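Long-range contacts in glycosyltransferase (Streptomyces halstedii, PDB 3WAD), which is a glycosyltransferase of the GT-B fold, built from two Rossmann-like domains, and is related to the erythromycin biosynthesis protein CIII family: residues B[6-11]-B[55-60]; B[203-208]-B[219-224]; B[249-254]-B[281-286]; B[333-338]-B[387-392]. All coordinates share one frame; numbering follows the deposited sequence.

Contact 1 of 4, residues B[6-11]-B[55-60]; sequences TVFANR and NDLNIM
In the N-terminal Rossmann-like domain the loop that leaves strand 2-6 meets the loop that follows strand 49-52, with F8 and A9 on one side and L57 and I59 on the other. L57 comes in at the rim of the phenyl ring, its CD2 lying 3.6 Å from F8 CD1 and close to the ring plane. L57 CG lies trans to the backbone N (chi1 176°), which brings CD2 to the ring edge and near A9 N, while the methyl of A9 meets the L57 side chain at its root, CB to CB 4.2 Å.

The polar link is a water. It donates to A9 O at 2.7 Å and accepts from I59 N at 3.0 Å, so a buried carbonyl is bonded although no direct hydrogen bond joins the loops. I59 CG1 also crowds A9 O at 3.1 Å with a nearly eclipsed chi1 of 17°, so the exact pose of this side chain is doubtful; as modelled, it also approaches the F8 ring edge, with CG1 4.3 Å from F8 CE1. N10 OD1 caps H13 N at the start of helix 11-16.

D38 bonds the backbone N atoms of L57 and N58, and T133 OG1 receives F8 N. Helix 89-106 covers the apolar side, M106 touching F8 and Y105 touching L57, while the H13 ring meets that of F8.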
loop_
_atom_site.group_PDB
_atom_site.type_symbol
_atom_site.label_atom_id
_atom_site.label_comp_id
_atom_site.label_asym_id
_atom_site.label_seq_id
_atom_site.Cartn_x
_atom_site.Cartn_y
_atom_site.Cartn_z
ATOM N N THR B 6 -11.802 2.380 -10.037
ATOM C CA THR B 6 -11.425 3.228 -11.124
ATOM C C THR B 6 -11.440 4.696 -10.625
ATOM O O THR B 6 -12.295 5.083 -9.844
ATOM C CB THR B 6 -12.228 2.948 -12.357
ATOM O OG1 THR B 6 -11.772 3.783 -13.441
ATOM C CG2 THR B 6 -13.753 3.149 -12.106
ATOM N N VAL B 7 -10.466 5.473 -11.063
ATOM C CA VAL B 7 -10.405 6.896 -10.693
ATOM C C VAL B 7 -9.787 7.625 -11.891
ATOM O O VAL B 7 -8.858 7.078 -12.526
ATOM C CB VAL B 7 -9.666 7.101 -9.330
ATOM C CG1 VAL B 7 -8.241 6.603 -9.427
ATOM C CG2 VAL B 7 -9.620 8.589 -8.931
ATOM N N PHE B 8 -10.289 8.826 -12.241
ATOM C CA PHE B 8 -9.631 9.634 -13.269
ATOM C C PHE B 8 -8.182 10.030 -12.814
ATOM O O PHE B 8 -7.878 9.931 -11.633
ATOM C CB PHE B 8 -10.461 10.861 -13.726
ATOM C CG PHE B 8 -10.504 11.983 -12.714
ATOM C CD1 PHE B 8 -9.673 13.110 -12.870
ATOM C CD2 PHE B 8 -11.286 11.883 -11.542
ATOM C CE1 PHE B 8 -9.662 14.163 -11.859
ATOM C CE2 PHE B 8 -11.322 12.911 -10.564
ATOM C CZ PHE B 8 -10.528 14.062 -10.729
ATOM N N ALA B 9 -7.300 10.448 -13.750
ATOM C CA ALA B 9 -5.890 10.713 -13.413
ATOM C C ALA B 9 -5.695 11.983 -12.608
ATOM O O ALA B 9 -5.526 13.111 -13.143
ATOM C CB ALA B 9 -4.958 10.669 -14.700
ATOM N N ASN B 10 -5.730 11.814 -11.285
ATOM C CA ASN B 10 -5.603 12.930 -10.360
ATOM C C ASN B 10 -5.096 12.316 -9.095
ATOM O O ASN B 10 -5.779 11.435 -8.555
ATOM C CB ASN B 10 -6.979 13.577 -10.050
ATOM C CG ASN B 10 -6.864 14.721 -9.013
ATOM O OD1 ASN B 10 -6.847 14.522 -7.797
ATOM N ND2 ASN B 10 -6.797 15.921 -9.515
ATOM N N ARG B 11 -3.975 12.796 -8.589
ATOM C CA ARG B 11 -3.366 12.175 -7.437
ATOM C C ARG B 11 -4.214 12.236 -6.159
ATOM O O ARG B 11 -4.159 11.286 -5.364
ATOM C CB ARG B 11 -1.966 12.750 -7.164
ATOM C CG ARG B 11 -0.993 11.847 -6.382
ATOM C CD ARG B 11 0.485 12.301 -6.679
ATOM N NE ARG B 11 0.508 13.721 -7.035
ATOM C CZ ARG B 11 0.702 14.217 -8.264
ATOM N NH1 ARG B 11 0.939 13.420 -9.309
ATOM N NH2 ARG B 11 0.662 15.537 -8.450
ATOM N N ASN B 55 -6.364 7.408 -22.853
ATOM C CA ASN B 55 -5.153 8.191 -23.206
ATOM C C ASN B 55 -4.869 9.090 -22.044
ATOM O O ASN B 55 -5.776 9.257 -21.216
ATOM C CB ASN B 55 -5.356 9.030 -24.471
ATOM C CG ASN B 55 -5.769 8.163 -25.713
ATOM O OD1 ASN B 55 -6.809 8.402 -26.345
ATOM N ND2 ASN B 55 -4.950 7.181 -26.053
ATOM N N ASP B 56 -3.637 9.611 -21.947
ATOM C CA ASP B 56 -3.284 10.533 -20.862
ATOM C C ASP B 56 -4.405 11.568 -20.748
ATOM O O ASP B 56 -4.868 12.116 -21.773
ATOM C CB ASP B 56 -1.972 11.306 -21.155
ATOM C CG ASP B 56 -0.664 10.435 -20.955
ATOM O OD1 ASP B 56 -0.690 9.214 -20.604
ATOM O OD2 ASP B 56 0.427 10.999 -21.149
ATOM N N LEU B 57 -4.826 11.845 -19.517
ATOM C CA LEU B 57 -5.800 12.902 -19.274
ATOM C C LEU B 57 -5.114 14.267 -19.259
ATOM O O LEU B 57 -5.615 15.218 -19.873
ATOM C CB LEU B 57 -6.603 12.683 -17.962
ATOM C CG LEU B 57 -7.588 13.787 -17.542
ATOM C CD1 LEU B 57 -8.678 13.829 -18.647
ATOM C CD2 LEU B 57 -8.222 13.499 -16.162
ATOM N N ASN B 58 -4.002 14.362 -18.526
ATOM C CA ASN B 58 -3.263 15.628 -18.306
ATOM C C ASN B 58 -4.105 16.753 -17.738
ATOM O O ASN B 58 -4.018 17.851 -18.274
ATOM C CB ASN B 58 -2.630 16.061 -19.637
ATOM C CG ASN B 58 -1.549 15.110 -20.057
ATOM O OD1 ASN B 58 -1.549 14.610 -21.178
ATOM N ND2 ASN B 58 -0.654 14.762 -19.107
ATOM N N ILE B 59 -4.872 16.511 -16.653
ATOM C CA ILE B 59 -6.005 17.419 -16.273
ATOM C C ILE B 59 -5.464 18.721 -15.763
ATOM O O ILE B 59 -6.251 19.654 -15.482
ATOM C CB ILE B 59 -6.982 17.016 -15.046
ATOM C CG1 ILE B 59 -6.442 15.933 -14.107
ATOM C CG2 ILE B 59 -8.492 17.051 -15.410
ATOM C CD1 ILE B 59 -5.567 16.458 -12.974
ATOM N N MET B 60 -4.149 18.770 -15.569
ATOM C CA MET B 60 -3.541 19.997 -15.083
ATOM C C MET B 60 -3.219 21.112 -16.129
ATOM O O MET B 60 -3.384 22.298 -15.819
ATOM C CB MET B 60 -2.361 19.683 -14.186
ATOM C CG MET B 60 -2.577 20.207 -12.802
ATOM S SD MET B 60 -1.195 21.326 -12.416
ATOM C CE MET B 60 -1.411 22.767 -13.513
HETATM O O HOH W 1 -4.108 13.969 -15.302
#

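Contact 2 of 4, residues B[203-208]-B[219-224]; sequences TTTLAV and QPALSM
L206 and L222 form a parallel bridge in which L222 bonds the residues flanking L206, T205 and A207: its N-H goes to T205 O (2.9 Å) and its O accepts A207 N (2.7 Å), the latter bond nearly straight at 170°. The A221 CA-H group adds a contact to T205 O at 3.4 Å. Beyond this pair the backbones spread, and a water donating to both V208 O and M224 O spans the gap.

On the face that carries L206 and L222, the two leucines cross at about a right angle, L206 CD1 lying 3.8 Å from L222 CB. M224 closes this layer. Its chain runs extended as far as SD and then bends at chi3 (70°), turning CE back toward segment 203-208. That methyl sits 3.6 Å from V208 CG1, 3.9 Å from L206 CD2 and 3.4 Å from A207 O, an aliphatic cover over a backbone carbonyl. T205 and A221 point to the other face, where T205 OG1 is bonded to R149.

Beside L206, V148 and M150 of the neighbouring strand 147-150 extend the same face. The C-terminal helix 402-415 touches T204 through V412, L222 through E408, and M224 through L402 and T405. Two backbone bonds, both made by L222, thus hold the short strand 221-222, a water links the chains past its end, and the largely apolar face is partly covered by helix 402-415.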
loop_
_atom_site.group_PDB
_atom_site.type_symbol
_atom_site.label_atom_id
_atom_site.label_comp_id
_atom_site.label_asym_id
_atom_site.label_seq_id
_atom_site.Cartn_x
_atom_site.Cartn_y
_atom_site.Cartn_z
ATOM N N THR B 203 -24.942 1.494 -7.180
ATOM C CA THR B 203 -25.769 0.522 -6.423
ATOM C C THR B 203 -25.802 1.068 -5.089
ATOM O O THR B 203 -26.824 1.015 -4.437
ATOM C CB THR B 203 -25.090 -0.884 -6.205
ATOM O OG1 THR B 203 -24.637 -1.334 -7.447
ATOM C CG2 THR B 203 -26.093 -1.933 -5.613
ATOM N N THR B 204 -24.644 1.516 -4.596
ATOM C CA THR B 204 -24.673 2.321 -3.380
ATOM C C THR B 204 -23.485 3.284 -3.317
ATOM O O THR B 204 -22.709 3.344 -4.241
ATOM C CB THR B 204 -24.745 1.463 -2.135
ATOM O OG1 THR B 204 -25.017 2.297 -1.016
ATOM C CG2 THR B 204 -23.454 0.688 -1.834
ATOM N N THR B 205 -23.374 4.039 -2.229
ATOM C CA THR B 205 -22.389 5.159 -2.121
ATOM C C THR B 205 -21.606 4.923 -0.877
ATOM O O THR B 205 -22.198 4.522 0.122
ATOM C CB THR B 205 -23.128 6.448 -1.961
ATOM O OG1 THR B 205 -23.689 6.735 -3.226
ATOM C CG2 THR B 205 -22.150 7.604 -1.549
ATOM N N LEU B 206 -20.280 5.132 -0.931
ATOM C CA LEU B 206 -19.425 5.027 0.268
ATOM C C LEU B 206 -19.011 6.457 0.594
ATOM O O LEU B 206 -18.464 7.161 -0.287
ATOM C CB LEU B 206 -18.131 4.133 0.027
ATOM C CG LEU B 206 -17.062 4.081 1.122
ATOM C CD1 LEU B 206 -17.535 3.606 2.553
ATOM C CD2 LEU B 206 -15.896 3.198 0.760
ATOM N N ALA B 207 -19.249 6.887 1.833
ATOM C CA ALA B 207 -18.891 8.249 2.280
ATOM C C ALA B 207 -17.529 8.316 2.933
ATOM O O ALA B 207 -17.156 7.371 3.679
ATOM C CB ALA B 207 -19.996 8.753 3.270
ATOM N N VAL B 208 -16.776 9.421 2.740
ATOM C CA VAL B 208 -15.530 9.547 3.468
ATOM C C VAL B 208 -15.620 10.595 4.591
ATOM O O VAL B 208 -14.759 10.663 5.450
ATOM C CB VAL B 208 -14.379 9.925 2.517
ATOM C CG1 VAL B 208 -14.064 8.763 1.549
ATOM C CG2 VAL B 208 -14.701 11.241 1.759
ATOM N N GLN B 219 -30.867 8.593 -0.133
ATOM C CA GLN B 219 -30.306 7.256 -0.258
ATOM C C GLN B 219 -29.351 6.899 0.905
ATOM O O GLN B 219 -28.824 7.777 1.616
ATOM C CB GLN B 219 -29.682 7.063 -1.646
ATOM C CG GLN B 219 -30.735 6.973 -2.788
ATOM C CD GLN B 219 -31.155 8.331 -3.382
ATOM O OE1 GLN B 219 -30.345 9.266 -3.500
ATOM N NE2 GLN B 219 -32.432 8.435 -3.772
ATOM N N PRO B 220 -29.189 5.601 1.166
ATOM C CA PRO B 220 -28.290 5.324 2.266
ATOM C C PRO B 220 -26.829 5.359 1.727
ATOM O O PRO B 220 -26.595 5.295 0.498
ATOM C CB PRO B 220 -28.740 3.930 2.738
ATOM C CG PRO B 220 -29.890 3.517 1.817
ATOM C CD PRO B 220 -29.771 4.373 0.601
ATOM N N ALA B 221 -25.879 5.547 2.632
ATOM C CA ALA B 221 -24.451 5.716 2.309
ATOM C C ALA B 221 -23.779 4.897 3.349
ATOM O O ALA B 221 -24.157 4.990 4.518
ATOM C CB ALA B 221 -23.994 7.176 2.512
ATOM N N LEU B 222 -22.762 4.142 2.975
ATOM C CA LEU B 222 -21.950 3.466 3.976
ATOM C C LEU B 222 -21.042 4.575 4.483
ATOM O O LEU B 222 -20.597 5.425 3.700
ATOM C CB LEU B 222 -21.112 2.396 3.290
ATOM C CG LEU B 222 -21.882 1.219 2.676
ATOM C CD1 LEU B 222 -20.936 0.475 1.755
ATOM C CD2 LEU B 222 -22.255 0.336 3.852
ATOM N N SER B 223 -20.800 4.584 5.783
ATOM C CA SER B 223 -19.809 5.439 6.348
ATOM C C SER B 223 -18.624 4.618 6.791
ATOM O O SER B 223 -18.662 3.354 6.779
ATOM C CB SER B 223 -20.399 6.268 7.485
ATOM O OG SER B 223 -20.766 5.430 8.578
ATOM N N MET B 224 -17.569 5.331 7.138
ATOM C CA MET B 224 -16.251 4.742 7.273
ATOM C C MET B 224 -15.361 5.699 8.072
ATOM O O MET B 224 -15.564 6.895 8.064
ATOM C CB MET B 224 -15.698 4.394 5.898
ATOM C CG MET B 224 -14.220 4.395 5.791
ATOM S SD MET B 224 -13.739 4.067 4.129
ATOM C CE MET B 224 -14.262 5.587 3.314
HETATM O O HOH W 2 -14.827 9.578 8.022
#

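Contact 3 of 4, residues B[249-254]-B[281-286]; sequences CLTLGL and VATFSA
Backbone hydrogen bonds join L250 to V281 and T283 of the adjacent strand 279-283 in the parallel sheet of the C-terminal domain, the short strands running 11° from parallel. L250 N gives an almost straight bond (177°) to V281 O at 2.8 Å, and L250 O takes T283 N at 2.9 Å. CA-H groups of C249 and A282 add weaker contacts to the same two carbonyls.

Where the strands part, a water takes over. It donates to L250 O and T283 O and accepts L252 N at 2.7 Å, so L250 O holds two donors.

The apolar contacts centre on L250 CD2, which lies 3.8 Å from A282 CB and 4.1 Å from F284 CZ. A301 of strand 299-302 also touches F284. On the other side of the sheet T251 and T283 lie together, T251 CG2 only 3.4 Å from T283 OG1. T251 OG1 turns instead to V318 O, in a weak bond.

G253, at the start of helix 253-257, brings its CA to 4.3 Å from F284 CD1. As the strands diverge, the water therefore bonds two carbonyls and an amide where strand 247-251 gives way to helix 253-257.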
loop_
_atom_site.group_PDB
_atom_site.type_symbol
_atom_site.label_atom_id
_atom_site.label_comp_id
_atom_site.label_asym_id
_atom_site.label_seq_id
_atom_site.Cartn_x
_atom_site.Cartn_y
_atom_site.Cartn_z
ATOM N N CYS B 249 0.865 24.168 12.227
ATOM C CA CYS B 249 1.130 23.721 10.930
ATOM C C CYS B 249 0.387 24.683 10.044
ATOM O O CYS B 249 -0.802 24.886 10.190
ATOM C CB CYS B 249 0.640 22.270 10.786
ATOM S SG CYS B 249 0.683 21.823 9.054
ATOM N N LEU B 250 1.116 25.304 9.136
ATOM C CA LEU B 250 0.601 26.258 8.166
ATOM C C LEU B 250 0.765 25.753 6.733
ATOM O O LEU B 250 1.875 25.648 6.233
ATOM C CB LEU B 250 1.352 27.593 8.328
ATOM C CG LEU B 250 1.020 28.695 7.354
ATOM C CD1 LEU B 250 -0.463 29.173 7.558
ATOM C CD2 LEU B 250 2.093 29.842 7.414
ATOM N N THR B 251 -0.356 25.456 6.077
ATOM C CA THR B 251 -0.424 24.961 4.704
ATOM C C THR B 251 -1.482 25.782 3.988
ATOM O O THR B 251 -2.551 25.267 3.689
ATOM C CB THR B 251 -0.856 23.427 4.603
ATOM O OG1 THR B 251 -2.024 23.206 5.374
ATOM C CG2 THR B 251 0.147 22.521 5.137
ATOM N N LEU B 252 -1.192 27.073 3.805
ATOM C CA LEU B 252 -2.065 28.069 3.161
ATOM C C LEU B 252 -1.311 28.788 2.010
ATOM O O LEU B 252 -1.790 29.773 1.426
ATOM C CB LEU B 252 -2.576 29.096 4.194
ATOM C CG LEU B 252 -4.055 29.158 4.562
ATOM C CD1 LEU B 252 -4.323 30.582 4.913
ATOM C CD2 LEU B 252 -4.981 28.737 3.424
ATOM N N GLY B 253 -0.121 28.269 1.707
ATOM C CA GLY B 253 0.683 28.636 0.549
ATOM C C GLY B 253 -0.100 28.979 -0.693
ATOM O O GLY B 253 0.059 30.088 -1.227
ATOM N N LEU B 254 -0.950 28.060 -1.162
ATOM C CA LEU B 254 -1.654 28.309 -2.418
ATOM C C LEU B 254 -2.559 29.549 -2.334
ATOM O O LEU B 254 -2.426 30.479 -3.157
ATOM C CB LEU B 254 -2.425 27.080 -2.915
ATOM C CG LEU B 254 -2.244 26.745 -4.416
ATOM C CD1 LEU B 254 -3.173 25.610 -4.817
ATOM C CD2 LEU B 254 -2.383 27.951 -5.419
ATOM N N VAL B 281 5.435 25.293 11.405
ATOM C CA VAL B 281 5.947 24.539 10.242
ATOM C C VAL B 281 5.089 24.977 9.055
ATOM O O VAL B 281 3.867 24.821 9.084
ATOM C CB VAL B 281 5.955 22.989 10.531
ATOM C CG1 VAL B 281 6.494 22.219 9.344
ATOM C CG2 VAL B 281 6.781 22.685 11.790
ATOM N N ALA B 282 5.689 25.630 8.065
ATOM C CA ALA B 282 4.929 26.201 6.930
ATOM C C ALA B 282 5.363 25.556 5.630
ATOM O O ALA B 282 6.535 25.380 5.383
ATOM C CB ALA B 282 5.139 27.683 6.847
ATOM N N THR B 283 4.407 25.175 4.800
ATOM C CA THR B 283 4.714 24.658 3.493
ATOM C C THR B 283 4.677 25.808 2.457
ATOM O O THR B 283 3.682 26.528 2.320
ATOM C CB THR B 283 3.840 23.416 3.112
ATOM O OG1 THR B 283 2.466 23.794 3.019
ATOM C CG2 THR B 283 3.951 22.326 4.183
ATOM N N PHE B 284 5.799 25.980 1.759
ATOM C CA PHE B 284 5.967 27.021 0.758
ATOM C C PHE B 284 6.765 26.545 -0.479
ATOM O O PHE B 284 7.713 25.801 -0.340
ATOM C CB PHE B 284 6.738 28.206 1.382
ATOM C CG PHE B 284 5.939 29.022 2.346
ATOM C CD1 PHE B 284 4.683 29.476 2.014
ATOM C CD2 PHE B 284 6.462 29.352 3.588
ATOM C CE1 PHE B 284 3.937 30.280 2.928
ATOM C CE2 PHE B 284 5.711 30.143 4.524
ATOM C CZ PHE B 284 4.454 30.591 4.177
ATOM N N SER B 285 6.394 27.014 -1.670
ATOM C CA SER B 285 7.252 26.941 -2.877
ATOM C C SER B 285 8.693 27.412 -2.640
ATOM O O SER B 285 9.023 27.977 -1.593
ATOM C CB SER B 285 6.712 27.888 -3.957
ATOM O OG SER B 285 5.300 27.898 -3.994
ATOM N N ALA B 286 9.541 27.203 -3.649
ATOM C CA ALA B 286 10.802 27.950 -3.793
ATOM C C ALA B 286 10.478 29.405 -4.202
ATOM O O ALA B 286 11.132 30.361 -3.762
ATOM C CB ALA B 286 11.700 27.277 -4.834
HETATM O O HOH W 3 1.537 27.286 3.817
#

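Contact 4 of 4, residues B[333-338]-B[387-392]; sequences GVPQLI and AAAEQI
The methyl of A389 touches the turn G333-P335 at several points: CB lies 3.5 Å from G333 O and also meets the V334 carbonyl carbon and P335 N. The proline ring joins in, its CD 4.1 Å from A389 CB. One small side chain of helix 384-397 thus fits against the bend of a backbone that is leaving another helix. E390 flanks it on the helix surface, its CG 4.3 Å from G333 O. No hydrogen bond links the two segments, and the contact is van der Waals throughout.

In the second shell, K386 NZ, one turn before E390 in the same helix, hydrogen-bonds G333 O, giving the carbonyl that the A389 methyl touches a polar partner. G333 itself has a positive phi of 68°, which lets the chain turn sharply and set V334 and P335 along the A389 side. Further out, backbone bonds of P335 and L337 with I317 place strand 336-338 in its sheet, while I392 packs on F353 of helix 346-355.

The turn at G333 is a Schellman motif ending helix 323-332, and it leads within three residues into strand 336-338, as in the alternating helices and strands of Rossmann-like GT-B domains.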
loop_
_atom_site.group_PDB
_atom_site.type_symbol
_atom_site.label_atom_id
_atom_site.label_comp_id
_atom_site.label_asym_id
_atom_site.label_seq_id
_atom_site.Cartn_x
_atom_site.Cartn_y
_atom_site.Cartn_z
ATOM N N GLY B 333 -7.155 15.036 16.124
ATOM C CA GLY B 333 -7.843 15.864 17.180
ATOM C C GLY B 333 -7.270 17.292 17.263
ATOM O O GLY B 333 -6.986 17.829 18.357
ATOM N N VAL B 334 -7.050 17.921 16.105
ATOM C CA VAL B 334 -6.256 19.155 16.096
ATOM C C VAL B 334 -7.180 20.298 15.685
ATOM O O VAL B 334 -7.834 20.208 14.661
ATOM C CB VAL B 334 -4.982 19.052 15.137
ATOM C CG1 VAL B 334 -4.170 20.356 15.120
ATOM C CG2 VAL B 334 -4.033 17.884 15.572
ATOM N N PRO B 335 -7.228 21.381 16.478
ATOM C CA PRO B 335 -8.026 22.537 16.068
ATOM C C PRO B 335 -7.549 23.129 14.746
ATOM O O PRO B 335 -6.373 23.034 14.386
ATOM C CB PRO B 335 -7.787 23.544 17.180
ATOM C CG PRO B 335 -7.370 22.756 18.355
ATOM C CD PRO B 335 -6.547 21.616 17.765
ATOM N N GLN B 336 -8.480 23.762 14.049
ATOM C CA GLN B 336 -8.286 24.218 12.697
ATOM C C GLN B 336 -8.513 25.724 12.563
ATOM O O GLN B 336 -9.434 26.278 13.162
ATOM C CB GLN B 336 -9.264 23.476 11.766
ATOM C CG GLN B 336 -8.996 22.033 11.683
ATOM C CD GLN B 336 -10.036 21.316 10.829
ATOM O OE1 GLN B 336 -10.051 21.454 9.627
ATOM N NE2 GLN B 336 -10.937 20.602 11.460
ATOM N N LEU B 337 -7.686 26.375 11.744
ATOM C CA LEU B 337 -8.063 27.652 11.205
ATOM C C LEU B 337 -8.223 27.439 9.714
ATOM O O LEU B 337 -7.281 27.023 9.035
ATOM C CB LEU B 337 -7.031 28.742 11.626
ATOM C CG LEU B 337 -6.879 30.147 11.055
ATOM C CD1 LEU B 337 -8.116 30.736 10.484
ATOM C CD2 LEU B 337 -6.052 31.104 12.010
ATOM N N ILE B 338 -9.443 27.630 9.247
ATOM C CA ILE B 338 -9.827 27.288 7.877
ATOM C C ILE B 338 -9.984 28.556 7.096
ATOM O O ILE B 338 -10.703 29.443 7.508
ATOM C CB ILE B 338 -11.160 26.410 7.836
ATOM C CG1 ILE B 338 -10.975 25.135 8.664
ATOM C CG2 ILE B 338 -11.511 25.983 6.372
ATOM C CD1 ILE B 338 -12.277 24.437 9.095
ATOM N N ALA B 387 -10.741 20.817 23.069
ATOM C CA ALA B 387 -11.748 19.850 23.582
ATOM C C ALA B 387 -12.729 19.432 22.465
ATOM O O ALA B 387 -13.013 18.256 22.251
ATOM C CB ALA B 387 -12.531 20.450 24.797
ATOM N N ALA B 388 -13.242 20.417 21.751
ATOM C CA ALA B 388 -14.132 20.177 20.643
ATOM C C ALA B 388 -13.449 19.299 19.521
ATOM O O ALA B 388 -14.076 18.378 18.966
ATOM C CB ALA B 388 -14.565 21.497 20.085
ATOM N N ALA B 389 -12.169 19.566 19.238
ATOM C CA ALA B 389 -11.405 18.803 18.226
ATOM C C ALA B 389 -11.262 17.344 18.682
ATOM O O ALA B 389 -11.348 16.374 17.892
ATOM C CB ALA B 389 -10.021 19.432 18.005
ATOM N N GLU B 390 -11.005 17.185 19.972
ATOM C CA GLU B 390 -10.918 15.845 20.555
ATOM C C GLU B 390 -12.239 15.090 20.568
ATOM O O GLU B 390 -12.262 13.891 20.363
ATOM C CB GLU B 390 -10.312 15.928 21.931
ATOM C CG GLU B 390 -8.982 16.528 21.906
ATOM C CD GLU B 390 -8.011 15.658 22.633
ATOM O OE1 GLU B 390 -7.734 15.916 23.840
ATOM O OE2 GLU B 390 -7.553 14.687 21.987
ATOM N N GLN B 391 -13.333 15.799 20.759
ATOM C CA GLN B 391 -14.645 15.186 20.755
ATOM C C GLN B 391 -14.920 14.650 19.346
ATOM O O GLN B 391 -15.437 13.525 19.144
ATOM C CB GLN B 391 -15.737 16.231 21.142
ATOM C CG GLN B 391 -17.166 15.673 21.177
ATOM C CD GLN B 391 -17.223 14.341 21.958
ATOM O OE1 GLN B 391 -16.525 14.177 22.973
ATOM N NE2 GLN B 391 -18.059 13.401 21.503
ATOM N N ILE B 392 -14.654 15.515 18.368
ATOM C CA ILE B 392 -14.714 15.106 16.956
ATOM C C ILE B 392 -13.885 13.829 16.673
ATOM O O ILE B 392 -14.370 12.923 15.961
ATOM C CB ILE B 392 -14.372 16.319 16.002
ATOM C CG1 ILE B 392 -15.431 17.399 16.293
ATOM C CG2 ILE B 392 -14.369 15.869 14.523
ATOM C CD1 ILE B 392 -15.439 18.612 15.443
#

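Overall arrangement
From the N terminus, contact 1 closes the first loop, bringing together the loops that follow strands 2-6 and 49-52, on either side of the intervening strand 30-35. Contact 2 closes a much shorter loop at the far edge of the same seven-strand sheet, about 24 Å away between centres. In the second domain, contact 3 pairs neighbouring strands of the six-strand sheet, and contact 4 ties the turn before strand 336-338 of that sheet to helix 384-397. The four loops follow one another in series, none nesting or crossing. Contacts 2 and 3 lie on opposite sides of the chain's centre, while helix 402-415, beyond the last contact, carries the chain back over contact 2.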